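Local coordinates for protein aldehyde dehydrogenase (Burkholderia vietnamiensis, PDB 5KF0) that probably oxidises aldehydes to carboxylic acids with a nicotinamide coenzyme, as its family does, and holds NADPH in its active-site cleft, at residues 161-166 with 291-296; 234-239 with 255-260; 259-264 with 409-414. All blocks are in the same frame, centred on the assembly; numbering follows the deposited sequence.

Contact 1: residues 161-166 with 291-296. With NDP (NADPH dihydro-nicotinamide-adenine-dinucleotide phosphate), chain E.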
loop_
_atom_site.group_PDB
_atom_site.type_symbol
_atom_site.label_atom_id
_atom_site.label_comp_id
_atom_site.label_asym_id
_atom_site.label_seq_id
_atom_site.Cartn_x
_atom_site.Cartn_y
_atom_site.Cartn_z
ATOM N N PHE A 161 -3.943 31.190 -16.234
ATOM C CA PHE A 161 -4.452 31.406 -17.584
ATOM C C PHE A 161 -3.976 30.359 -18.580
ATOM O O PHE A 161 -4.605 30.212 -19.630
ATOM C CB PHE A 161 -4.050 32.796 -18.114
ATOM C CG PHE A 161 -2.646 32.848 -18.709
ATOM C CD1 PHE A 161 -2.418 32.519 -20.039
ATOM C CD2 PHE A 161 -1.568 33.228 -17.921
ATOM C CE1 PHE A 161 -1.124 32.557 -20.576
ATOM C CE2 PHE A 161 -0.291 33.278 -18.445
ATOM C CZ PHE A 161 -0.068 32.949 -19.777
ATOM N N ASN A 162 -2.855 29.672 -18.320
ATOM C CA ASN A 162 -2.159 29.090 -19.468
ATOM C C ASN A 162 -2.608 27.678 -19.814
ATOM O O ASN A 162 -2.640 27.321 -20.995
ATOM C CB ASN A 162 -0.643 29.115 -19.258
ATOM C CG ASN A 162 -0.204 28.272 -18.084
ATOM O OD1 ASN A 162 -0.833 28.277 -17.026
ATOM N ND2 ASN A 162 0.896 27.557 -18.261
ATOM N N PHE A 163 -2.940 26.855 -18.822
ATOM C CA PHE A 163 -3.566 25.554 -19.052
ATOM C C PHE A 163 -4.890 25.591 -18.301
ATOM O O PHE A 163 -5.070 24.882 -17.300
ATOM C CB PHE A 163 -2.711 24.376 -18.572
ATOM C CG PHE A 163 -1.259 24.406 -19.008
ATOM C CD1 PHE A 163 -0.873 24.907 -20.249
ATOM C CD2 PHE A 163 -0.281 23.896 -18.177
ATOM C CE1 PHE A 163 0.472 24.907 -20.628
ATOM C CE2 PHE A 163 1.059 23.886 -18.550
ATOM C CZ PHE A 163 1.436 24.398 -19.772
ATOM N N PRO A 164 -5.833 26.429 -18.738
ATOM C CA PRO A 164 -7.007 26.687 -17.886
ATOM C C PRO A 164 -7.921 25.489 -17.737
ATOM O O PRO A 164 -8.539 25.333 -16.679
ATOM C CB PRO A 164 -7.709 27.848 -18.595
ATOM C CG PRO A 164 -7.317 27.708 -20.035
ATOM C CD PRO A 164 -5.898 27.176 -20.013
ATOM N N LEU A 165 -8.041 24.646 -18.762
ATOM C CA LEU A 165 -8.877 23.456 -18.639
ATOM C C LEU A 165 -8.229 22.433 -17.719
ATOM O O LEU A 165 -8.825 22.003 -16.725
ATOM C CB LEU A 165 -9.132 22.840 -20.017
ATOM C CG LEU A 165 -10.085 23.626 -20.913
ATOM C CD1 LEU A 165 -10.210 22.958 -22.274
ATOM C CD2 LEU A 165 -11.440 23.745 -20.256
ATOM N N ASN A 166 -7.000 22.020 -18.037
ATOM C CA ASN A 166 -6.445 20.887 -17.310
ATOM C C ASN A 166 -6.058 21.239 -15.877
ATOM O O ASN A 166 -6.165 20.383 -14.988
ATOM C CB ASN A 166 -5.240 20.311 -18.040
ATOM C CG ASN A 166 -4.927 18.895 -17.563
ATOM O OD1 ASN A 166 -5.839 18.082 -17.353
ATOM N ND2 ASN A 166 -3.667 18.610 -17.369
ATOM N N GLN A 291 4.911 29.345 -22.449
ATOM C CA GLN A 291 4.007 29.702 -21.353
ATOM C C GLN A 291 3.546 28.427 -20.641
ATOM O O GLN A 291 2.377 28.024 -20.667
ATOM C CB GLN A 291 2.850 30.536 -21.889
ATOM C CG GLN A 291 3.351 31.862 -22.471
ATOM C CD GLN A 291 2.228 32.765 -22.957
ATOM O OE1 GLN A 291 2.192 33.944 -22.627
ATOM N NE2 GLN A 291 1.317 32.211 -23.758
ATOM N N SER A 292 4.521 27.784 -20.000
ATOM C CA SER A 292 4.331 26.546 -19.263
ATOM C C SER A 292 5.124 26.627 -17.966
ATOM O O SER A 292 6.262 27.107 -17.964
ATOM C CB SER A 292 4.813 25.327 -20.058
ATOM O OG SER A 292 4.874 24.165 -19.232
ATOM N N CYS A 293 4.528 26.133 -16.874
ATOM C CA CYS A 293 5.223 26.093 -15.592
ATOM C C CYS A 293 6.404 25.129 -15.583
ATOM O O CYS A 293 7.197 25.171 -14.632
ATOM C CB CYS A 293 4.250 25.714 -14.477
ATOM S SG CYS A 293 3.136 24.362 -14.886
ATOM N N ILE A 294 6.542 24.272 -16.601
ATOM C CA ILE A 294 7.715 23.411 -16.717
ATOM C C ILE A 294 8.342 23.561 -18.093
ATOM O O ILE A 294 9.028 22.650 -18.570
ATOM C CB ILE A 294 7.384 21.938 -16.414
ATOM C CG1 ILE A 294 6.072 21.506 -17.088
ATOM C CG2 ILE A 294 7.357 21.701 -14.888
ATOM C CD1 ILE A 294 5.712 20.032 -16.832
ATOM N N GLY A 295 8.139 24.718 -18.721
ATOM C CA GLY A 295 8.828 24.998 -19.969
ATOM C C GLY A 295 10.337 24.995 -19.774
ATOM O O GLY A 295 10.854 25.380 -18.719
ATOM N N VAL A 296 11.047 24.518 -20.792
ATOM C CA VAL A 296 12.507 24.516 -20.740
ATOM C C VAL A 296 13.014 25.942 -20.887
ATOM O O VAL A 296 12.828 26.580 -21.928
ATOM C CB VAL A 296 13.092 23.606 -21.823
ATOM C CG1 VAL A 296 14.624 23.791 -21.927
ATOM C CG2 VAL A 296 12.720 22.138 -21.532
HETATM P PA NDP E . -1.125 34.578 -11.647
HETATM O O1A NDP E . -0.428 34.327 -10.352
HETATM O O2A NDP E . -0.904 35.997 -12.170
HETATM O O5B NDP E . -2.688 34.304 -11.552
HETATM C C5B NDP E . -3.109 32.957 -11.225
HETATM C C4B NDP E . -4.488 33.013 -10.622
HETATM O O4B NDP E . -4.421 33.652 -9.326
HETATM C C3B NDP E . -5.516 33.814 -11.431
HETATM O O3B NDP E . -6.811 33.234 -11.297
HETATM C C2B NDP E . -5.479 35.169 -10.724
HETATM O O2B NDP E . -6.677 35.959 -10.872
HETATM C C1B NDP E . -5.377 34.690 -9.288
HETATM N N9A NDP E . -4.929 35.705 -8.343
HETATM C C8A NDP E . -3.858 36.554 -8.441
HETATM N N7A NDP E . -3.684 37.314 -7.385
HETATM C C5A NDP E . -4.715 36.941 -6.538
HETATM C C6A NDP E . -5.086 37.365 -5.246
HETATM N N6A NDP E . -4.452 38.326 -4.563
HETATM N N1A NDP E . -6.158 36.770 -4.675
HETATM C C2A NDP E . -6.812 35.826 -5.356
HETATM N N3A NDP E . -6.561 35.349 -6.578
HETATM C C4A NDP E . -5.493 35.953 -7.116
HETATM O O3 NDP E . -0.615 33.522 -12.719
HETATM P PN NDP E . -0.889 33.340 -14.276
HETATM O O1N NDP E . -2.349 33.206 -14.515
HETATM O O2N NDP E . -0.200 34.478 -14.984
HETATM O O5D NDP E . -0.193 31.964 -14.644
HETATM C C5D NDP E . 1.219 31.786 -14.845
HETATM C C4D NDP E . 1.835 31.281 -13.564
HETATM O O4D NDP E . 1.206 30.032 -13.171
HETATM C C3D NDP E . 3.332 30.989 -13.707
HETATM O O3D NDP E . 4.088 31.429 -12.585
HETATM C C2D NDP E . 3.350 29.470 -13.863
HETATM O O2D NDP E . 4.572 28.815 -13.541
HETATM C C1D NDP E . 2.216 29.069 -12.930
HETATM N N1N NDP E . 1.770 27.730 -13.296
HETATM C C2N NDP E . 1.886 26.672 -12.425
HETATM C C3N NDP E . 1.635 25.399 -12.791
HETATM C C7N NDP E . 1.678 24.269 -11.824
HETATM O O7N NDP E . 0.894 23.325 -12.000
HETATM N N7N NDP E . 2.593 24.277 -10.857
HETATM C C4N NDP E . 1.333 25.081 -14.211
HETATM C C5N NDP E . 0.912 26.301 -14.958
HETATM C C6N NDP E . 1.200 27.511 -14.516
HETATM P P2B NDP E . -6.877 36.969 -12.150
HETATM O O1X NDP E . -5.767 36.726 -13.103
HETATM O O2X NDP E . -8.263 36.644 -12.621
HETATM O O3X NDP E . -6.855 38.374 -11.586
#
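Phe161 and Phe163 meet segment 291-296 with their ring edges, while the side chain of Asn162 lies between the two rings. Asn162 CB covers one face of Phe161, toward the rim, and Asn162 ND2 sits 3.4 Å above the plane of Phe163, over its centre. At the edge of Phe161, near its plane, lie Gln291 CD and the coenzyme phosphate oxygen O2N; the Phe161 and Gln291 side chains cross at about a right angle, with ring and amide planes 69° apart. Gln291 OE1 takes a hydrogen bond from the backbone N of Ile336. At the edge of Phe163, Ser292 OG is 3.5 Å from Phe163 CZ, and Cys293 SG makes an oblique sulfur-aromatic contact.

With CG between its backbone N and carbonyl carbon (chi1 63°), Asn162 reaches across, and Asn162 ND2 donates to Gln291 O at 2.9 Å. The bond is nearly straight (167°) and lies in the amide plane, though it arrives above the plane of the carbonyl. This grip turns Asn162 OD1 to the nicotinamide, 3.3 Å from NADPH C6N. Cys293 SG is covalently joined to NADPH C4N at 2.1 Å, and Phe161 N donates to the pyrophosphate oxygen O1N at 3.1 Å. Asn162 and Cys293 match the oxyanion-hole asparagine and the nucleophile of aldehyde dehydrogenases, so the contact probably sets these two groups relative to each other. Ser292 OG accepts from Ile294 N at 3.1 Å, an ST turn that braces the cysteine loop within its type I beta turn.

Segment 161-166 leads from strand 155-158 into helix 164-178, against helices 88-99 and 103-123, whereas 291-296 links helix 274-286 to strand 298-302.

Contact 2: residues 234-239 with 255-260. With NDP (NADPH dihydro-nicotinamide-adenine-dinucleotide phosphate), chain E.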
loop_
_atom_site.group_PDB
_atom_site.type_symbol
_atom_site.label_atom_id
_atom_site.label_comp_id
_atom_site.label_asym_id
_atom_site.label_seq_id
_atom_site.Cartn_x
_atom_site.Cartn_y
_atom_site.Cartn_z
ATOM N N SER A 234 -6.370 25.676 -2.575
ATOM C CA SER A 234 -5.434 25.067 -3.514
ATOM C C SER A 234 -5.264 26.037 -4.674
ATOM O O SER A 234 -6.214 26.298 -5.419
ATOM C CB SER A 234 -5.918 23.690 -3.972
ATOM O OG SER A 234 -5.016 23.128 -4.913
ATOM N N PHE A 235 -4.052 26.574 -4.799
ATOM C CA PHE A 235 -3.729 27.676 -5.696
ATOM C C PHE A 235 -2.723 27.206 -6.732
ATOM O O PHE A 235 -1.683 26.636 -6.378
ATOM C CB PHE A 235 -3.159 28.865 -4.904
ATOM C CG PHE A 235 -2.573 29.952 -5.782
ATOM C CD1 PHE A 235 -3.367 30.988 -6.240
ATOM C CD2 PHE A 235 -1.229 29.919 -6.157
ATOM C CE1 PHE A 235 -2.835 31.982 -7.061
ATOM C CE2 PHE A 235 -0.690 30.903 -6.978
ATOM C CZ PHE A 235 -1.497 31.939 -7.430
ATOM N N THR A 236 -3.033 27.437 -8.009
ATOM C CA THR A 236 -2.075 27.240 -9.095
ATOM C C THR A 236 -1.867 28.577 -9.799
ATOM O O THR A 236 -2.828 29.172 -10.309
ATOM C CB THR A 236 -2.559 26.170 -10.081
ATOM O OG1 THR A 236 -2.770 24.934 -9.377
ATOM C CG2 THR A 236 -1.505 25.940 -11.182
ATOM N N GLY A 237 -0.622 29.047 -9.821
ATOM C CA GLY A 237 -0.335 30.359 -10.372
ATOM C C GLY A 237 1.096 30.756 -10.058
ATOM O O GLY A 237 1.936 29.901 -9.779
ATOM N N SER A 238 1.347 32.066 -10.086
ATOM C CA SER A 238 2.712 32.565 -9.969
ATOM C C SER A 238 3.228 32.448 -8.533
ATOM O O SER A 238 2.460 32.562 -7.566
ATOM C CB SER A 238 2.802 34.017 -10.430
ATOM O OG SER A 238 2.091 34.894 -9.567
ATOM N N PRO A 239 4.533 32.207 -8.374
ATOM C CA PRO A 239 5.110 32.156 -7.019
ATOM C C PRO A 239 4.860 33.423 -6.221
ATOM O O PRO A 239 4.546 33.338 -5.028
ATOM C CB PRO A 239 6.613 31.943 -7.276
ATOM C CG PRO A 239 6.717 31.378 -8.649
ATOM C CD PRO A 239 5.473 31.774 -9.424
ATOM N N VAL A 255 -2.302 24.472 -0.351
ATOM C CA VAL A 255 -1.546 23.749 -1.370
ATOM C C VAL A 255 -1.189 24.756 -2.454
ATOM O O VAL A 255 -2.048 25.528 -2.884
ATOM C CB VAL A 255 -2.359 22.582 -1.961
ATOM C CG1 VAL A 255 -1.653 22.003 -3.193
ATOM C CG2 VAL A 255 -2.623 21.491 -0.908
ATOM N N LEU A 256 0.077 24.758 -2.887
ATOM C CA LEU A 256 0.574 25.721 -3.869
ATOM C C LEU A 256 1.229 24.995 -5.035
ATOM O O LEU A 256 2.119 24.167 -4.828
ATOM C CB LEU A 256 1.604 26.676 -3.244
ATOM C CG LEU A 256 1.112 27.518 -2.068
ATOM C CD1 LEU A 256 2.281 28.349 -1.543
ATOM C CD2 LEU A 256 -0.054 28.428 -2.474
ATOM N N GLU A 257 0.807 25.325 -6.254
ATOM C CA GLU A 257 1.412 24.818 -7.490
ATOM C C GLU A 257 1.928 26.033 -8.252
ATOM O O GLU A 257 1.141 26.763 -8.856
ATOM C CB GLU A 257 0.386 24.037 -8.318
ATOM C CG GLU A 257 0.063 22.649 -7.763
ATOM C CD GLU A 257 1.124 21.621 -8.105
ATOM O OE1 GLU A 257 2.104 21.949 -8.817
ATOM O OE2 GLU A 257 0.985 20.469 -7.628
ATOM N N LEU A 258 3.245 26.255 -8.237
ATOM C CA LEU A 258 3.781 27.522 -8.722
ATOM C C LEU A 258 4.709 27.324 -9.922
ATOM O O LEU A 258 4.496 26.407 -10.723
ATOM C CB LEU A 258 4.487 28.253 -7.573
ATOM C CG LEU A 258 3.677 28.212 -6.262
ATOM C CD1 LEU A 258 4.495 28.743 -5.096
ATOM C CD2 LEU A 258 2.359 28.995 -6.383
ATOM N N GLY A 259 5.715 28.183 -10.073
ATOM C CA GLY A 259 6.491 28.222 -11.305
ATOM C C GLY A 259 7.978 27.973 -11.116
ATOM O O GLY A 259 8.403 27.613 -10.014
ATOM N N GLY A 260 8.776 28.171 -12.164
ATOM C CA GLY A 260 10.211 27.940 -12.046
ATOM C C GLY A 260 10.914 28.252 -13.354
ATOM O O GLY A 260 10.301 28.709 -14.324
HETATM P PA NDP E . -1.125 34.578 -11.647
HETATM O O1A NDP E . -0.428 34.327 -10.352
HETATM O O2A NDP E . -0.904 35.997 -12.170
HETATM O O5B NDP E . -2.688 34.304 -11.552
HETATM C C5B NDP E . -3.109 32.957 -11.225
HETATM C C4B NDP E . -4.488 33.013 -10.622
HETATM O O4B NDP E . -4.421 33.652 -9.326
HETATM C C3B NDP E . -5.516 33.814 -11.431
HETATM O O3B NDP E . -6.811 33.234 -11.297
HETATM C C2B NDP E . -5.479 35.169 -10.724
HETATM O O2B NDP E . -6.677 35.959 -10.872
HETATM C C1B NDP E . -5.377 34.690 -9.288
HETATM N N9A NDP E . -4.929 35.705 -8.343
HETATM C C8A NDP E . -3.858 36.554 -8.441
HETATM N N7A NDP E . -3.684 37.314 -7.385
HETATM C C5A NDP E . -4.715 36.941 -6.538
HETATM C C6A NDP E . -5.086 37.365 -5.246
HETATM N N6A NDP E . -4.452 38.326 -4.563
HETATM N N1A NDP E . -6.158 36.770 -4.675
HETATM C C2A NDP E . -6.812 35.826 -5.356
HETATM N N3A NDP E . -6.561 35.349 -6.578
HETATM C C4A NDP E . -5.493 35.953 -7.116
HETATM O O3 NDP E . -0.615 33.522 -12.719
HETATM P PN NDP E . -0.889 33.340 -14.276
HETATM O O1N NDP E . -2.349 33.206 -14.515
HETATM O O2N NDP E . -0.200 34.478 -14.984
HETATM O O5D NDP E . -0.193 31.964 -14.644
HETATM C C5D NDP E . 1.219 31.786 -14.845
HETATM C C4D NDP E . 1.835 31.281 -13.564
HETATM O O4D NDP E . 1.206 30.032 -13.171
HETATM C C3D NDP E . 3.332 30.989 -13.707
HETATM O O3D NDP E . 4.088 31.429 -12.585
HETATM C C2D NDP E . 3.350 29.470 -13.863
HETATM O O2D NDP E . 4.572 28.815 -13.541
HETATM C C1D NDP E . 2.216 29.069 -12.930
HETATM N N1N NDP E . 1.770 27.730 -13.296
HETATM C C2N NDP E . 1.886 26.672 -12.425
HETATM C C3N NDP E . 1.635 25.399 -12.791
HETATM C C7N NDP E . 1.678 24.269 -11.824
HETATM O O7N NDP E . 0.894 23.325 -12.000
HETATM N N7N NDP E . 2.593 24.277 -10.857
HETATM C C4N NDP E . 1.333 25.081 -14.211
HETATM C C5N NDP E . 0.912 26.301 -14.958
HETATM C C6N NDP E . 1.200 27.511 -14.516
HETATM P P2B NDP E . -6.877 36.969 -12.150
HETATM O O1X NDP E . -5.767 36.726 -13.103
HETATM O O2X NDP E . -8.263 36.644 -12.621
HETATM O O3X NDP E . -6.855 38.374 -11.586
#
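The parallel strands, paired from Ser234/Val255 to Thr236/Glu257, form the tight part of the contact together with Leu258. The backbone bonds Phe235 N to Val255 O (3.0 Å), Glu257 N to Phe235 O (2.8 Å) and Gly237 N to Glu257 O (3.0 Å) hold the strands together. On one face of the sheet, Phe235 turns its ring edge to Leu258 CD2, 3.6 Å from Phe235 CE2, while Leu256 CD2 approaches the same ring obliquely. On the other, Thr236 and Glu257 run side by side; Thr236 OG1 lies 3.4 Å from Glu257 CB and is hydrogen-bonded to Lys171 NZ.

These strands, 232-236 and 253-257, flank helix 239-248 in a beta-alpha-beta unit of the Rossmann-like coenzyme domain, and the NADPH lies across their C-terminal ends. Its carboxamide N7N donates to Leu258 O and, at 3.1 Å, to Glu257 OE1. Glu257 can point there because its chain bends at chi2 (-79°). It probably corresponds to the glutamate proposed as general base in related enzymes.

The loose side is Ser238, partly exposed and scarcely touching segment 255-260; it sits at the helix N-cap, and its N and OG both donate to the phosphate oxygen O1A, with Ser238 OG 2.7 Å away. Pro239, also partly exposed, still packs on Leu258, and Pro239 CG lies 3.6 Å from Gly259 N, a buried donor that finds no partner in the model.

Contact 3: residues 259-264 with 409-414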
loop_
_atom_site.group_PDB
_atom_site.type_symbol
_atom_site.label_atom_id
_atom_site.label_comp_id
_atom_site.label_asym_id
_atom_site.label_seq_id
_atom_site.Cartn_x
_atom_site.Cartn_y
_atom_site.Cartn_z
ATOM N N GLY A 259 5.715 28.183 -10.073
ATOM C CA GLY A 259 6.491 28.222 -11.305
ATOM C C GLY A 259 7.978 27.973 -11.116
ATOM O O GLY A 259 8.403 27.613 -10.014
ATOM N N GLY A 260 8.776 28.171 -12.164
ATOM C CA GLY A 260 10.211 27.940 -12.046
ATOM C C GLY A 260 10.914 28.252 -13.354
ATOM O O GLY A 260 10.301 28.709 -14.324
ATOM N N ASN A 261 12.226 28.005 -13.365
ATOM C CA ASN A 261 13.066 28.212 -14.547
ATOM C C ASN A 261 13.703 26.875 -14.927
ATOM O O ASN A 261 14.920 26.690 -14.797
ATOM C CB ASN A 261 14.140 29.320 -14.289
ATOM C CG ASN A 261 15.060 28.996 -13.117
ATOM O OD1 ASN A 261 14.757 28.144 -12.270
ATOM N ND2 ASN A 261 16.209 29.669 -13.078
ATOM N N ALA A 262 12.880 25.953 -15.430
ATOM C CA ALA A 262 13.279 24.552 -15.528
ATOM C C ALA A 262 14.465 24.349 -16.465
ATOM O O ALA A 262 14.583 25.002 -17.507
ATOM C CB ALA A 262 12.095 23.699 -15.994
ATOM N N ALA A 263 15.338 23.413 -16.086
ATOM C CA ALA A 263 16.549 23.088 -16.827
ATOM C C ALA A 263 16.490 21.683 -17.421
ATOM O O ALA A 263 15.898 20.762 -16.842
ATOM C CB ALA A 263 17.790 23.185 -15.927
ATOM N N ALA A 264 17.161 21.520 -18.565
ATOM C CA ALA A 264 17.418 20.208 -19.151
ATOM C C ALA A 264 18.919 20.022 -19.309
ATOM O O ALA A 264 19.606 20.923 -19.806
ATOM C CB ALA A 264 16.741 20.068 -20.517
ATOM N N ASN A 409 20.424 23.348 -9.781
ATOM C CA ASN A 409 19.991 23.728 -8.438
ATOM C C ASN A 409 20.259 25.191 -8.112
ATOM O O ASN A 409 19.768 25.672 -7.086
ATOM C CB ASN A 409 20.698 22.866 -7.386
ATOM C CG ASN A 409 20.096 21.478 -7.245
ATOM O OD1 ASN A 409 18.926 21.260 -7.539
ATOM N ND2 ASN A 409 20.913 20.528 -6.762
ATOM N N ASP A 410 21.045 25.898 -8.931
ATOM C CA ASP A 410 21.396 27.295 -8.684
ATOM C C ASP A 410 20.211 28.179 -9.075
ATOM O O ASP A 410 20.209 28.866 -10.099
ATOM C CB ASP A 410 22.656 27.659 -9.459
ATOM C CG ASP A 410 22.974 29.141 -9.389
ATOM O OD1 ASP A 410 22.747 29.734 -8.302
ATOM O OD2 ASP A 410 23.417 29.713 -10.422
ATOM N N SER A 411 19.184 28.140 -8.223
ATOM C CA SER A 411 17.888 28.720 -8.540
ATOM C C SER A 411 17.074 28.836 -7.263
ATOM O O SER A 411 17.258 28.046 -6.329
ATOM C CB SER A 411 17.123 27.849 -9.546
ATOM O OG SER A 411 15.822 28.374 -9.776
ATOM N N ASP A 412 16.158 29.816 -7.248
ATOM C CA ASP A 412 15.115 29.876 -6.227
ATOM C C ASP A 412 14.116 28.740 -6.363
ATOM O O ASP A 412 13.381 28.456 -5.410
ATOM C CB ASP A 412 14.323 31.189 -6.326
ATOM C CG ASP A 412 15.162 32.416 -6.079
ATOM O OD1 ASP A 412 16.206 32.318 -5.409
ATOM O OD2 ASP A 412 14.731 33.497 -6.537
ATOM N N PHE A 413 14.074 28.088 -7.517
ATOM C CA PHE A 413 12.961 27.234 -7.894
ATOM C C PHE A 413 13.377 25.771 -7.895
ATOM O O PHE A 413 14.547 25.430 -7.701
ATOM C CB PHE A 413 12.425 27.672 -9.263
ATOM C CG PHE A 413 11.980 29.101 -9.281
ATOM C CD1 PHE A 413 10.875 29.493 -8.537
ATOM C CD2 PHE A 413 12.678 30.067 -10.012
ATOM C CE1 PHE A 413 10.449 30.824 -8.531
ATOM C CE2 PHE A 413 12.256 31.398 -10.017
ATOM C CZ PHE A 413 11.133 31.772 -9.262
ATOM N N GLY A 414 12.380 24.905 -8.067
ATOM C CA GLY A 414 12.611 23.472 -8.052
ATOM C C GLY A 414 11.371 22.686 -8.429
ATOM O O GLY A 414 10.865 21.892 -7.625
HETATM O O HOH W 1 18.425 30.480 -11.331
#
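Ser411 OG donates to Asn261 OD1 at 2.7 Å, the hydrogen bond at the heart of this contact, reaching the oxygen at an angle of 118° to its C=O bond and somewhat tilted from the carbonyl plane. Beside it, Phe413 lays one ring face on Gly260, with Phe413 CG 3.5 Å from Gly260 CA, and Asp412 CB lies over the opposite face. Asn261 OD1 also lies at the edge of that ring, near its plane, and the amide and ring planes stand 72° apart.

Around this first shell, several bonds fix the polar groups. Ser411 OG accepts from Phe413 N at 2.9 Å, an ST turn, so the hydroxyl both donates and accepts. The Asn261 chi1 of 59° brings the amide round to Ser411, although the side chain does not set out toward that segment. Asn261 ND2 donates to Tyr384 O and to a water 2.9 Å from Asn261 ND2; that water donates in turn to Asp410 O. Farther out, Ser460 OG bonds to both Gly259 O and Gly414 N, tying the two segments through a third loop, and Asp410 forms salt bridges with Arg379 and Arg385.

The contact thus joins the connection between strands 253-257 and 263-266, which lines the coenzyme pocket at Gly259, to the loop from helix 401-409 to strand 416-420, immediately before strands 263-266 and 416-420 pair in parallel.

Overall arrangement
All three contacts are largely buried, but contact 3, with its partly exposed Ser411 and Phe413, has its centre about 16 Å from the chain centre, whereas contacts 1 and 2 have their centres about 6 and 8 Å from it. Contacts 1 and 2 both touch NADPH and meet at Cys293 CB and Leu258 O; the first joins loops around the nicotinamide through side chains, the second joins neighbouring strands chiefly through backbone bonds. Contact 3 shares Gly259 and Gly260 with contact 2, and Pro239 packs on Phe413. The chemistry of contact 3 is a hydroxyl-to-amide hydrogen bond, a water bridge and glycine under a ring. Ala262 also packs on Gly295, linking contacts 1 and 3.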